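Local atomic coordinates of multicopper oxidase (PDB entry 6VOW), a protein that probably couples the one-electron oxidation of phenolic or related substrates to the reduction of dioxygen to water, as a laccase-like multicopper oxidase. Residues 60-74 / 144-158. Sequence-based numbering, arbitrary orientation. Where two conformers were deposited one is given.
Sequences WGYGGQAPGVELRCR and QLGRGLVGPLVVEER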
loop_
_atom_site.group_PDB
_atom_site.type_symbol
_atom_site.label_atom_id
_atom_site.label_comp_id
_atom_site.label_asym_id
_atom_site.label_seq_id
_atom_site.Cartn_x
_atom_site.Cartn_y
_atom_site.Cartn_z
ATOM N N TRP A 60 -12.078 11.083 8.991
ATOM C CA TRP A 60 -11.863 11.904 7.771
ATOM C C TRP A 60 -11.760 10.914 6.636
ATOM O O TRP A 60 -11.035 9.902 6.736
ATOM C CB TRP A 60 -10.499 12.659 7.828
ATOM C CG TRP A 60 -10.507 13.748 8.755
ATOM C CD1 TRP A 60 -11.521 14.128 9.541
ATOM C CD2 TRP A 60 -9.447 14.669 9.008
ATOM N NE1 TRP A 60 -11.160 15.212 10.279
ATOM C CE2 TRP A 60 -9.887 15.556 9.935
ATOM C CE3 TRP A 60 -8.173 14.823 8.501
ATOM C CZ2 TRP A 60 -9.117 16.615 10.392
ATOM C CZ3 TRP A 60 -7.381 15.896 9.002
ATOM C CH2 TRP A 60 -7.849 16.739 9.915
ATOM N N GLY A 61 -12.503 11.182 5.569
ATOM C CA GLY A 61 -12.680 10.163 4.494
ATOM C C GLY A 61 -12.738 10.747 3.104
ATOM O O GLY A 61 -13.105 11.914 2.960
ATOM N N TYR A 62 -12.339 9.919 2.125
ATOM C CA TYR A 62 -12.569 10.182 0.743
ATOM C C TYR A 62 -13.906 9.578 0.307
ATOM O O TYR A 62 -14.116 8.368 0.404
ATOM C CB TYR A 62 -11.497 9.566 -0.110
ATOM C CG TYR A 62 -10.113 9.988 0.165
ATOM C CD1 TYR A 62 -9.659 11.247 -0.190
ATOM C CD2 TYR A 62 -9.223 9.106 0.779
ATOM C CE1 TYR A 62 -8.356 11.602 0.026
ATOM C CE2 TYR A 62 -7.885 9.464 0.991
ATOM C CZ TYR A 62 -7.506 10.701 0.605
ATOM O OH TYR A 62 -6.283 11.093 0.823
ATOM N N GLY A 63 -14.796 10.455 -0.159
ATOM C CA GLY A 63 -16.017 10.074 -0.851
ATOM C C GLY A 63 -16.998 9.576 0.117
ATOM O O GLY A 63 -17.746 8.714 -0.183
ATOM N N GLY A 64 -16.974 10.074 1.321
ATOM C CA GLY A 64 -18.043 9.799 2.246
ATOM C C GLY A 64 -17.770 8.557 3.063
ATOM O O GLY A 64 -18.639 8.166 3.789
ATOM N N GLN A 65 -16.598 7.911 2.922
ATOM C CA GLN A 65 -16.307 6.737 3.676
ATOM C C GLN A 65 -14.833 6.680 4.027
ATOM O O GLN A 65 -14.035 7.310 3.398
ATOM C CB GLN A 65 -16.614 5.478 2.851
ATOM C CG GLN A 65 -15.758 5.344 1.572
ATOM C CD GLN A 65 -16.202 4.176 0.718
ATOM O OE1 GLN A 65 -15.460 3.161 0.495
ATOM N NE2 GLN A 65 -17.464 4.274 0.262
ATOM N N ALA A 66 -14.517 5.782 4.963
ATOM C CA ALA A 66 -13.172 5.435 5.340
ATOM C C ALA A 66 -13.101 3.980 5.746
ATOM O O ALA A 66 -13.834 3.620 6.595
ATOM C CB ALA A 66 -12.834 6.335 6.450
ATOM N N PRO A 67 -12.310 3.103 5.094
ATOM C CA PRO A 67 -11.482 3.451 3.940
ATOM C C PRO A 67 -12.235 4.070 2.798
ATOM O O PRO A 67 -13.375 3.761 2.579
ATOM C CB PRO A 67 -10.910 2.104 3.465
ATOM C CG PRO A 67 -10.986 1.219 4.665
ATOM C CD PRO A 67 -12.164 1.682 5.460
ATOM N N GLY A 68 -11.521 4.872 2.053
ATOM C CA GLY A 68 -12.098 5.642 0.973
ATOM C C GLY A 68 -12.676 4.831 -0.195
ATOM O O GLY A 68 -12.411 3.623 -0.417
ATOM N N VAL A 69 -13.486 5.509 -0.957
ATOM C CA VAL A 69 -14.073 4.924 -2.134
ATOM C C VAL A 69 -13.035 4.194 -3.016
ATOM O O VAL A 69 -11.833 4.578 -3.066
ATOM C CB VAL A 69 -14.685 6.047 -2.962
ATOM C CG1 VAL A 69 -13.663 6.473 -3.998
ATOM C CG2 VAL A 69 -15.991 5.597 -3.574
ATOM N N GLU A 70 -13.484 3.128 -3.685
ATOM C CA GLU A 70 -12.588 2.396 -4.603
ATOM C C GLU A 70 -12.391 3.174 -5.945
ATOM O O GLU A 70 -13.290 3.521 -6.569
ATOM C CB GLU A 70 -12.935 0.892 -4.827
ATOM C CG GLU A 70 -11.712 0.184 -5.506
ATOM C CD GLU A 70 -11.769 -1.360 -5.612
ATOM O OE1 GLU A 70 -11.859 -1.811 -6.757
ATOM O OE2 GLU A 70 -11.654 -2.136 -4.620
ATOM N N LEU A 71 -11.192 3.558 -6.272
ATOM C CA LEU A 71 -10.961 4.100 -7.617
ATOM C C LEU A 71 -10.589 2.980 -8.606
ATOM O O LEU A 71 -9.707 2.091 -8.299
ATOM C CB LEU A 71 -9.913 5.181 -7.598
ATOM C CG LEU A 71 -10.344 6.633 -7.436
ATOM C CD1 LEU A 71 -11.203 6.904 -6.309
ATOM C CD2 LEU A 71 -9.125 7.496 -7.248
ATOM N N ARG A 72 -11.251 2.962 -9.764
ATOM C CA ARG A 72 -10.823 1.954 -10.810
ATOM C C ARG A 72 -10.334 2.638 -12.045
ATOM O O ARG A 72 -10.937 3.665 -12.448
ATOM C CB ARG A 72 -11.943 1.093 -11.339
ATOM C CG ARG A 72 -12.817 0.440 -10.361
ATOM C CD ARG A 72 -12.157 -0.731 -9.745
ATOM N NE ARG A 72 -12.151 -1.899 -10.596
ATOM C CZ ARG A 72 -12.229 -3.154 -10.145
ATOM N NH1 ARG A 72 -12.337 -3.487 -8.849
ATOM N NH2 ARG A 72 -12.190 -4.087 -11.028
ATOM N N CYS A 73 -9.254 2.082 -12.608
ATOM C CA CYS A 73 -8.805 2.443 -13.922
ATOM C C CYS A 73 -8.497 1.160 -14.692
ATOM O O CYS A 73 -8.775 0.032 -14.225
ATOM C CB CYS A 73 -7.571 3.341 -13.865
ATOM S SG CYS A 73 -7.228 4.363 -15.422
ATOM N N ARG A 74 -7.996 1.300 -15.915
ATOM C CA ARG A 74 -7.739 0.138 -16.773
ATOM C C ARG A 74 -6.408 0.433 -17.250
ATOM O O ARG A 74 -6.106 1.629 -17.429
ATOM C CB ARG A 74 -8.779 0.115 -17.924
ATOM C CG ARG A 74 -8.446 -0.662 -19.191
ATOM C CD ARG A 74 -9.166 -1.980 -19.210
ATOM N NE ARG A 74 -10.588 -1.787 -18.941
ATOM C CZ ARG A 74 -11.411 -2.737 -18.496
ATOM N NH1 ARG A 74 -10.972 -3.969 -18.234
ATOM N NH2 ARG A 74 -12.690 -2.456 -18.285
ATOM N N GLN A 144 -3.737 12.163 9.257
ATOM C CA GLN A 144 -4.720 12.122 8.127
ATOM C C GLN A 144 -4.975 10.683 7.669
ATOM O O GLN A 144 -6.109 10.304 7.492
ATOM C CB GLN A 144 -4.296 13.032 6.999
ATOM C CG GLN A 144 -4.322 14.535 7.282
ATOM C CD GLN A 144 -4.125 15.452 6.067
ATOM O OE1 GLN A 144 -4.164 16.657 6.213
ATOM N NE2 GLN A 144 -3.908 14.916 4.912
ATOM N N LEU A 145 -3.940 9.875 7.523
ATOM C CA LEU A 145 -4.135 8.441 7.280
ATOM C C LEU A 145 -4.803 7.801 8.458
ATOM O O LEU A 145 -5.725 7.030 8.281
ATOM C CB LEU A 145 -2.830 7.679 7.018
ATOM C CG LEU A 145 -2.214 7.794 5.609
ATOM C CD1 LEU A 145 -1.352 9.012 5.471
ATOM C CD2 LEU A 145 -1.323 6.626 5.271
ATOM N N GLY A 146 -4.334 8.144 9.656
ATOM C CA GLY A 146 -4.912 7.621 10.861
ATOM C C GLY A 146 -6.385 7.847 10.972
ATOM O O GLY A 146 -7.123 6.984 11.474
ATOM N N ARG A 147 -6.836 9.025 10.552
ATOM C CA ARG A 147 -8.255 9.308 10.665
ATOM C C ARG A 147 -9.123 8.741 9.576
ATOM O O ARG A 147 -10.314 8.949 9.596
ATOM C CB ARG A 147 -8.485 10.819 10.700
ATOM C CG ARG A 147 -8.528 11.353 12.104
ATOM C CD ARG A 147 -9.428 12.578 12.243
ATOM N NE ARG A 147 -8.833 13.363 13.306
ATOM C CZ ARG A 147 -7.688 14.018 13.165
ATOM N NH1 ARG A 147 -7.028 14.027 11.994
ATOM N NH2 ARG A 147 -7.181 14.599 14.199
ATOM N N GLY A 148 -8.560 8.069 8.599
ATOM C CA GLY A 148 -9.414 7.478 7.606
ATOM C C GLY A 148 -9.028 7.771 6.193
ATOM O O GLY A 148 -9.630 7.202 5.344
ATOM N N LEU A 149 -8.070 8.648 5.938
ATOM C CA LEU A 149 -7.774 9.061 4.561
ATOM C C LEU A 149 -6.887 8.076 3.910
ATOM O O LEU A 149 -5.713 8.336 3.754
ATOM C CB LEU A 149 -7.193 10.493 4.475
ATOM C CG LEU A 149 -8.254 11.517 4.866
ATOM C CD1 LEU A 149 -7.556 12.777 5.332
ATOM C CD2 LEU A 149 -9.343 11.831 3.847
ATOM N N VAL A 150 -7.520 6.964 3.472
ATOM C CA VAL A 150 -6.898 5.905 2.744
ATOM C C VAL A 150 -7.924 5.235 1.863
ATOM O O VAL A 150 -9.114 5.076 2.272
ATOM C CB VAL A 150 -6.289 4.827 3.617
ATOM C CG1 VAL A 150 -5.196 5.340 4.468
ATOM C CG2 VAL A 150 -7.291 4.104 4.415
ATOM N N GLY A 151 -7.496 4.838 0.685
ATOM C CA GLY A 151 -8.445 4.125 -0.202
ATOM C C GLY A 151 -7.769 3.154 -1.141
ATOM O O GLY A 151 -6.588 3.307 -1.431
ATOM N N PRO A 152 -8.505 2.177 -1.669
ATOM C CA PRO A 152 -7.980 1.282 -2.702
ATOM C C PRO A 152 -8.093 1.875 -4.124
ATOM O O PRO A 152 -9.125 2.540 -4.421
ATOM C CB PRO A 152 -8.887 0.017 -2.575
ATOM C CG PRO A 152 -10.097 0.442 -1.878
ATOM C CD PRO A 152 -9.908 1.907 -1.430
ATOM N N LEU A 153 -7.050 1.650 -4.946
ATOM C CA LEU A 153 -7.036 1.894 -6.427
ATOM C C LEU A 153 -6.750 0.621 -7.194
ATOM O O LEU A 153 -5.705 0.003 -7.006
ATOM C CB LEU A 153 -5.974 2.895 -6.798
ATOM C CG LEU A 153 -5.681 3.208 -8.248
ATOM C CD1 LEU A 153 -6.948 3.594 -8.946
ATOM C CD2 LEU A 153 -4.626 4.285 -8.359
ATOM N N VAL A 154 -7.711 0.161 -7.990
ATOM C CA VAL A 154 -7.526 -1.009 -8.880
ATOM C C VAL A 154 -7.272 -0.544 -10.302
ATOM O O VAL A 154 -8.079 0.217 -10.836
ATOM C CB VAL A 154 -8.765 -1.936 -8.867
ATOM C CG1 VAL A 154 -8.567 -3.123 -9.760
ATOM C CG2 VAL A 154 -9.033 -2.462 -7.459
ATOM N N VAL A 155 -6.153 -0.965 -10.895
ATOM C CA VAL A 155 -5.912 -0.830 -12.284
ATOM C C VAL A 155 -6.180 -2.193 -12.921
ATOM O O VAL A 155 -5.439 -3.137 -12.688
ATOM C CB VAL A 155 -4.499 -0.278 -12.559
ATOM C CG1 VAL A 155 -4.273 -0.093 -14.086
ATOM C CG2 VAL A 155 -4.333 1.093 -11.843
ATOM N N GLU A 156 -7.333 -2.310 -13.622
ATOM C CA GLU A 156 -7.706 -3.490 -14.297
ATOM C C GLU A 156 -6.648 -3.884 -15.369
ATOM O O GLU A 156 -5.998 -3.031 -16.018
ATOM C CB GLU A 156 -9.115 -3.331 -14.877
ATOM C CG GLU A 156 -10.179 -3.281 -13.757
ATOM C CD GLU A 156 -11.609 -3.008 -14.216
ATOM O OE1 GLU A 156 -11.804 -3.177 -15.429
ATOM O OE2 GLU A 156 -12.511 -2.645 -13.387
ATOM N N GLU A 157 -6.414 -5.180 -15.518
ATOM C CA GLU A 157 -5.507 -5.670 -16.633
ATOM C C GLU A 157 -6.082 -5.231 -18.030
ATOM O O GLU A 157 -7.295 -5.098 -18.212
ATOM C CB GLU A 157 -5.361 -7.190 -16.652
ATOM C CG GLU A 157 -4.636 -7.824 -15.449
ATOM C CD GLU A 157 -5.474 -7.721 -14.132
ATOM O OE1 GLU A 157 -6.767 -7.856 -14.114
ATOM O OE2 GLU A 157 -4.825 -7.496 -13.093
ATOM N N ARG A 158 -5.219 -5.007 -18.987
ATOM C CA ARG A 158 -5.688 -4.569 -20.306
ATOM C C ARG A 158 -6.520 -5.672 -20.936
ATOM O O ARG A 158 -7.602 -5.406 -21.472
ATOM C CB ARG A 158 -4.551 -4.151 -21.221
ATOM C CG ARG A 158 -5.096 -3.482 -22.520
ATOM C CD ARG A 158 -4.096 -2.630 -23.268
ATOM N NE ARG A 158 -2.834 -3.277 -22.966
ATOM C CZ ARG A 158 -1.822 -2.775 -22.277
ATOM N NH1 ARG A 158 -1.796 -1.521 -21.896
ATOM N NH2 ARG A 158 -0.751 -3.569 -22.043
HETATM O O HOH W 1 -11.460 7.376 3.483
HETATM O O HOH W 2 -12.425 -5.540 -16.694
#
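One face of the W60 indole is covered by R147: CD sits 3.6 Å from the centroid of the five-membered ring, and the guanidinium, its NH1 also hydrogen-bonded to S143, makes a cation-pi contact over the six-membered ring, its plane tilted 32° from the indole. Q144 CG meets the ring edge in plane. L149 CD2 sits over the centre of one Y62 face in a CH-pi contact; leucine's branched end lets CD1 pack against W60 CE3. The R72 guanidinium rests a face on V154 CG1; in its plane, NH1 donates to E70 OE1, whose other oxygen, OE2, bonds S168, while NE and NH2 (2.8 Å) both grip E156 OE2. R72 bends at chi2 (-76°) and chi3, which lays it alongside V154 between the two carboxylates; E166 also pairs with NH1. R74 turns its guanidinium face to E156 OE1, a direct salt bridge of charge alone, while a water accepts from R74 NH1 and donates to OE1. G148 ends the helix in a Schellman motif, its positive phi and close packing against W60 O and A66 suiting glycine. Beyond it, four backbone hydrogen bonds, from L71 N to P152 O (3.0 Å) onward, join parallel strands 71-74 and 151-156, the former an edge strand, in a cupredoxin-type beta-sandwich domain.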